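Local coordinates for protein MEM-A1 (Soil metagenome, PDB 6E0S) that probably hydrolyses beta-lactam antibiotics, as a subclass B3 metallo-beta-lactamase with zinc in its active site, at residues F34-V48 with W178-Y191. Residues are numbered along the deposited sequence; the frame is centred on the assembly and turned at random.
Sequences FGSTYYVGVRGLSAV and WRATENGKSAAMVY
The ring of F34 is clamped between A187 and E182 of the hairpin 178-191. The methyl of A187 sits over the centre of one face, CB 3.8 Å from the ring centroid, and CG of E182 lies over the opposite face, offset toward the rim. With CG anti to the backbone N (chi1 -159°), the ring of F34 is directed into the hairpin, where CD2 also meets the CB of A180 at 3.7 Å. The carboxylate of E182 stacks almost parallel to the ring, the planes 19° apart. Its OE2 accepts the backbone N of G35 in a nearly straight bond of 2.8 Å on the anti side; OE1 is taken by S255. Farther along the interface, NE1 of W178 donates to OG1 of T37 at 2.9 Å, within 4° of the indole plane, so the buried indole N-H is satisfied by a side chain of the facing sheet. CG2 of T37 meets CE of M189 tip to tip, while V48 sends CG1 to CZ2 of W178 and CG2 to the ring edge of Y191, 3.9 Å from CE1. These contacts pack the two sheets of the alpha-beta/beta-alpha metallo-beta-lactamase sandwich face to face, with I232 and I234 of strand 232-235 extending the apolar layer. The solvent side is looser: there a water bridges the backbone N of S36 and of T181, and the K185 chain, touching the rim of the F34 ring with its CB, runs on away from 34-48. Toward the zinc site, the hydroxyl of Y191 lies beside S46, 3.3 Å from its CB, and is hydrogen-bonded to D60. The apolar interface thus holds its few polar groups through directed bonds, which probably fix how the turn at 34-37 sits against the hairpin.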
loop_
_atom_site.group_PDB
_atom_site.type_symbol
_atom_site.label_atom_id
_atom_site.label_comp_id
_atom_site.label_asym_id
_atom_site.label_seq_id
_atom_site.Cartn_x
_atom_site.Cartn_y
_atom_site.Cartn_z
ATOM N N PHE A 34 -4.226 8.740 -13.314
ATOM C CA PHE A 34 -5.496 8.685 -14.036
ATOM C C PHE A 34 -6.496 9.578 -13.316
ATOM O O PHE A 34 -6.704 9.413 -12.121
ATOM C CB PHE A 34 -6.011 7.254 -14.100
ATOM C CG PHE A 34 -6.987 7.019 -15.203
ATOM C CD1 PHE A 34 -6.531 6.621 -16.448
ATOM C CD2 PHE A 34 -8.345 7.228 -15.014
ATOM C CE1 PHE A 34 -7.412 6.394 -17.497
ATOM C CE2 PHE A 34 -9.249 7.001 -16.063
ATOM C CZ PHE A 34 -8.769 6.586 -17.306
ATOM N N GLY A 35 -7.100 10.522 -14.036
ATOM C CA GLY A 35 -8.120 11.345 -13.387
ATOM C C GLY A 35 -7.501 12.122 -12.233
ATOM O O GLY A 35 -6.411 12.696 -12.360
ATOM N N SER A 36 -8.161 12.080 -11.067
ATOM C CA SER A 36 -7.722 12.815 -9.877
ATOM C C SER A 36 -6.772 12.001 -8.990
ATOM O O SER A 36 -6.507 12.398 -7.838
ATOM C CB SER A 36 -8.942 13.282 -9.051
ATOM O OG SER A 36 -9.540 12.230 -8.300
ATOM N N THR A 37 -6.228 10.907 -9.519
ATOM C CA THR A 37 -5.335 10.012 -8.785
ATOM C C THR A 37 -3.896 10.309 -9.177
ATOM O O THR A 37 -3.559 10.321 -10.372
ATOM C CB THR A 37 -5.662 8.543 -9.077
ATOM O OG1 THR A 37 -6.911 8.218 -8.467
ATOM C CG2 THR A 37 -4.594 7.595 -8.478
ATOM N N TYR A 38 -3.046 10.566 -8.178
ATOM C CA TYR A 38 -1.662 10.960 -8.467
ATOM C C TYR A 38 -0.702 10.045 -7.725
ATOM O O TYR A 38 -0.990 9.621 -6.612
ATOM C CB TYR A 38 -1.396 12.409 -8.043
ATOM C CG TYR A 38 -2.239 13.438 -8.758
ATOM C CD1 TYR A 38 -3.568 13.657 -8.393
ATOM C CD2 TYR A 38 -1.701 14.201 -9.779
ATOM C CE1 TYR A 38 -4.350 14.620 -9.066
ATOM C CE2 TYR A 38 -2.489 15.160 -10.475
ATOM C CZ TYR A 38 -3.810 15.337 -10.090
ATOM O OH TYR A 38 -4.568 16.267 -10.734
ATOM N N TYR A 39 0.473 9.789 -8.314
ATOM C CA TYR A 39 1.582 9.274 -7.522
ATOM C C TYR A 39 2.327 10.408 -6.807
ATOM O O TYR A 39 2.782 11.362 -7.446
ATOM C CB TYR A 39 2.554 8.508 -8.419
ATOM C CG TYR A 39 3.610 7.719 -7.666
ATOM C CD1 TYR A 39 3.386 6.374 -7.295
ATOM C CD2 TYR A 39 4.836 8.299 -7.344
ATOM C CE1 TYR A 39 4.376 5.631 -6.620
ATOM C CE2 TYR A 39 5.823 7.557 -6.674
ATOM C CZ TYR A 39 5.568 6.235 -6.318
ATOM O OH TYR A 39 6.531 5.526 -5.667
ATOM N N VAL A 40 2.514 10.272 -5.488
ATOM C CA VAL A 40 3.221 11.305 -4.712
ATOM C C VAL A 40 4.287 10.688 -3.802
ATOM O O VAL A 40 4.817 11.351 -2.891
ATOM C CB VAL A 40 2.234 12.156 -3.885
ATOM C CG1 VAL A 40 1.370 13.022 -4.784
ATOM C CG2 VAL A 40 1.388 11.268 -2.952
ATOM N N GLY A 41 4.633 9.433 -4.049
ATOM C CA GLY A 41 5.611 8.731 -3.228
ATOM C C GLY A 41 7.049 9.031 -3.612
ATOM O O GLY A 41 7.355 10.010 -4.301
ATOM N N VAL A 42 7.947 8.147 -3.182
ATOM C CA VAL A 42 9.359 8.300 -3.502
ATOM C C VAL A 42 9.762 7.210 -4.492
ATOM O O VAL A 42 8.925 6.433 -4.965
ATOM C CB VAL A 42 10.222 8.294 -2.223
ATOM C CG1 VAL A 42 9.861 9.481 -1.339
ATOM C CG2 VAL A 42 10.103 6.984 -1.428
ATOM N N ARG A 43 11.039 7.144 -4.844
ATOM C CA ARG A 43 11.407 6.219 -5.916
ATOM C C ARG A 43 11.120 4.757 -5.546
ATOM O O ARG A 43 10.669 3.972 -6.396
ATOM C CB ARG A 43 12.871 6.427 -6.284
ATOM C CG ARG A 43 13.336 5.568 -7.411
ATOM C CD ARG A 43 12.546 5.811 -8.670
ATOM N NE ARG A 43 13.069 4.954 -9.735
ATOM C CZ ARG A 43 12.691 5.027 -11.007
ATOM N NH1 ARG A 43 11.789 5.922 -11.361
ATOM N NH2 ARG A 43 13.234 4.209 -11.923
ATOM N N GLY A 44 11.329 4.375 -4.282
ATOM C CA GLY A 44 11.176 2.963 -3.941
ATOM C C GLY A 44 10.012 2.626 -3.033
ATOM O O GLY A 44 9.834 1.460 -2.626
ATOM N N LEU A 45 9.205 3.627 -2.700
ATOM C CA LEU A 45 8.087 3.436 -1.772
ATOM C C LEU A 45 6.915 4.251 -2.272
ATOM O O LEU A 45 7.025 5.472 -2.407
ATOM C CB LEU A 45 8.450 3.862 -0.346
ATOM C CG LEU A 45 9.669 3.157 0.259
ATOM C CD1 LEU A 45 10.149 3.888 1.539
ATOM C CD2 LEU A 45 9.356 1.705 0.555
ATOM N N SER A 46 5.786 3.597 -2.505
ATOM C CA SER A 46 4.654 4.289 -3.099
ATOM C C SER A 46 3.906 5.141 -2.081
ATOM O O SER A 46 3.868 4.840 -0.889
ATOM C CB SER A 46 3.662 3.295 -3.720
ATOM O OG SER A 46 4.274 2.645 -4.805
ATOM N N ALA A 47 3.267 6.186 -2.592
ATOM C CA ALA A 47 2.165 6.859 -1.927
ATOM C C ALA A 47 1.300 7.435 -3.028
ATOM O O ALA A 47 1.809 7.860 -4.062
ATOM C CB ALA A 47 2.639 7.974 -0.978
ATOM N N VAL A 48 -0.005 7.470 -2.809
ATOM C CA VAL A 48 -0.924 7.851 -3.864
ATOM C C VAL A 48 -1.937 8.829 -3.300
ATOM O O VAL A 48 -2.563 8.557 -2.267
ATOM C CB VAL A 48 -1.617 6.614 -4.470
ATOM C CG1 VAL A 48 -2.860 7.036 -5.288
ATOM C CG2 VAL A 48 -0.617 5.821 -5.318
ATOM N N TRP A 178 -10.426 1.412 -6.193
ATOM C CA TRP A 178 -11.328 2.522 -6.500
ATOM C C TRP A 178 -11.354 2.693 -8.009
ATOM O O TRP A 178 -10.579 2.075 -8.738
ATOM C CB TRP A 178 -10.921 3.843 -5.807
ATOM C CG TRP A 178 -9.603 4.462 -6.249
ATOM C CD1 TRP A 178 -9.442 5.601 -6.985
ATOM C CD2 TRP A 178 -8.276 4.014 -5.922
ATOM N NE1 TRP A 178 -8.110 5.872 -7.163
ATOM C CE2 TRP A 178 -7.373 4.907 -6.528
ATOM C CE3 TRP A 178 -7.762 2.926 -5.200
ATOM C CZ2 TRP A 178 -5.989 4.757 -6.426
ATOM C CZ3 TRP A 178 -6.378 2.785 -5.100
ATOM C CH2 TRP A 178 -5.517 3.692 -5.694
ATOM N N ARG A 179 -12.276 3.519 -8.484
ATOM C CA ARG A 179 -12.338 3.843 -9.905
ATOM C C ARG A 179 -11.974 5.305 -10.083
ATOM O O ARG A 179 -12.409 6.154 -9.299
ATOM C CB ARG A 179 -13.746 3.578 -10.478
ATOM C CG ARG A 179 -14.038 2.095 -10.546
ATOM C CD ARG A 179 -15.208 1.772 -11.488
ATOM N NE ARG A 179 -14.846 1.877 -12.895
ATOM C CZ ARG A 179 -14.315 0.894 -13.630
ATOM N NH1 ARG A 179 -14.079 -0.307 -13.125
ATOM N NH2 ARG A 179 -14.033 1.117 -14.892
ATOM N N ALA A 180 -11.164 5.590 -11.106
ATOM C CA ALA A 180 -10.813 6.946 -11.497
ATOM C C ALA A 180 -11.374 7.183 -12.889
ATOM O O ALA A 180 -11.638 6.228 -13.627
ATOM C CB ALA A 180 -9.288 7.198 -11.471
ATOM N N THR A 181 -11.596 8.458 -13.228
ATOM C CA THR A 181 -12.256 8.831 -14.473
ATOM C C THR A 181 -11.585 10.050 -15.081
ATOM O O THR A 181 -11.158 10.963 -14.367
ATOM C CB THR A 181 -13.769 9.142 -14.285
ATOM O OG1 THR A 181 -13.918 10.223 -13.356
ATOM C CG2 THR A 181 -14.534 7.932 -13.762
ATOM N N GLU A 182 -11.507 10.074 -16.409
ATOM C CA GLU A 182 -11.000 11.253 -17.101
ATOM C C GLU A 182 -11.433 11.169 -18.549
ATOM O O GLU A 182 -11.424 10.086 -19.123
ATOM C CB GLU A 182 -9.465 11.390 -17.003
ATOM C CG GLU A 182 -8.653 10.270 -17.603
ATOM C CD GLU A 182 -7.149 10.609 -17.747
ATOM O OE1 GLU A 182 -6.593 10.481 -18.862
ATOM O OE2 GLU A 182 -6.509 10.960 -16.737
ATOM N N ASN A 183 -11.831 12.307 -19.122
ATOM C CA ASN A 183 -12.110 12.407 -20.565
ATOM C C ASN A 183 -13.100 11.334 -21.052
ATOM O O ASN A 183 -12.984 10.810 -22.170
ATOM C CB ASN A 183 -10.797 12.334 -21.357
ATOM C CG ASN A 183 -10.943 12.785 -22.813
ATOM O OD1 ASN A 183 -11.856 13.541 -23.170
ATOM N ND2 ASN A 183 -10.026 12.320 -23.663
ATOM N N GLY A 184 -14.098 11.013 -20.218
ATOM C CA GLY A 184 -15.097 10.020 -20.577
ATOM C C GLY A 184 -14.672 8.581 -20.383
ATOM O O GLY A 184 -15.418 7.674 -20.766
ATOM N N LYS A 185 -13.497 8.343 -19.824
ATOM C CA LYS A 185 -12.964 7.011 -19.597
ATOM C C LYS A 185 -12.873 6.760 -18.103
ATOM O O LYS A 185 -12.780 7.694 -17.309
ATOM C CB LYS A 185 -11.577 6.866 -20.230
ATOM C CG LYS A 185 -11.606 7.057 -21.733
ATOM C CD LYS A 185 -10.220 7.103 -22.364
ATOM C CE LYS A 185 -10.349 6.941 -23.888
ATOM N NZ LYS A 185 -9.212 7.536 -24.638
ATOM N N SER A 186 -12.874 5.484 -17.735
ATOM C CA SER A 186 -12.728 5.106 -16.342
ATOM C C SER A 186 -11.776 3.928 -16.247
ATOM O O SER A 186 -11.574 3.182 -17.207
ATOM C CB SER A 186 -14.077 4.759 -15.693
ATOM O OG SER A 186 -14.556 3.507 -16.150
ATOM N N ALA A 187 -11.140 3.806 -15.087
ATOM C CA ALA A 187 -10.151 2.761 -14.867
ATOM C C ALA A 187 -10.321 2.200 -13.467
ATOM O O ALA A 187 -10.442 2.975 -12.507
ATOM C CB ALA A 187 -8.722 3.313 -15.018
ATOM N N ALA A 188 -10.283 0.869 -13.348
ATOM C CA ALA A 188 -10.241 0.228 -12.044
ATOM C C ALA A 188 -8.810 0.314 -11.488
ATOM O O ALA A 188 -7.870 -0.257 -12.070
ATOM C CB ALA A 188 -10.731 -1.218 -12.151
ATOM N N MET A 189 -8.643 1.069 -10.391
ATOM C CA MET A 189 -7.353 1.320 -9.761
ATOM C C MET A 189 -7.127 0.314 -8.651
ATOM O O MET A 189 -8.065 -0.027 -7.922
ATOM C CB MET A 189 -7.301 2.742 -9.173
ATOM C CG MET A 189 -7.916 3.803 -10.139
ATOM S SD MET A 189 -6.893 3.989 -11.616
ATOM C CE MET A 189 -5.440 4.753 -10.948
ATOM N N VAL A 190 -5.887 -0.186 -8.528
ATOM C CA VAL A 190 -5.584 -1.125 -7.461
ATOM C C VAL A 190 -4.290 -0.678 -6.802
ATOM O O VAL A 190 -3.249 -0.620 -7.474
ATOM C CB VAL A 190 -5.445 -2.573 -7.962
ATOM C CG1 VAL A 190 -4.921 -3.473 -6.830
ATOM C CG2 VAL A 190 -6.784 -3.110 -8.532
ATOM N N TYR A 191 -4.362 -0.345 -5.508
ATOM C CA TYR A 191 -3.165 -0.126 -4.673
ATOM C C TYR A 191 -2.894 -1.456 -3.986
ATOM O O TYR A 191 -3.571 -1.823 -3.030
ATOM C CB TYR A 191 -3.352 0.989 -3.651
ATOM C CG TYR A 191 -2.035 1.374 -2.993
ATOM C CD1 TYR A 191 -1.377 2.542 -3.377
ATOM C CD2 TYR A 191 -1.457 0.578 -1.994
ATOM C CE1 TYR A 191 -0.190 2.927 -2.801
ATOM C CE2 TYR A 191 -0.243 0.997 -1.367
ATOM C CZ TYR A 191 0.367 2.161 -1.811
ATOM O OH TYR A 191 1.563 2.602 -1.258
HETATM O O HOH W 1 -10.656 10.471 -11.333
#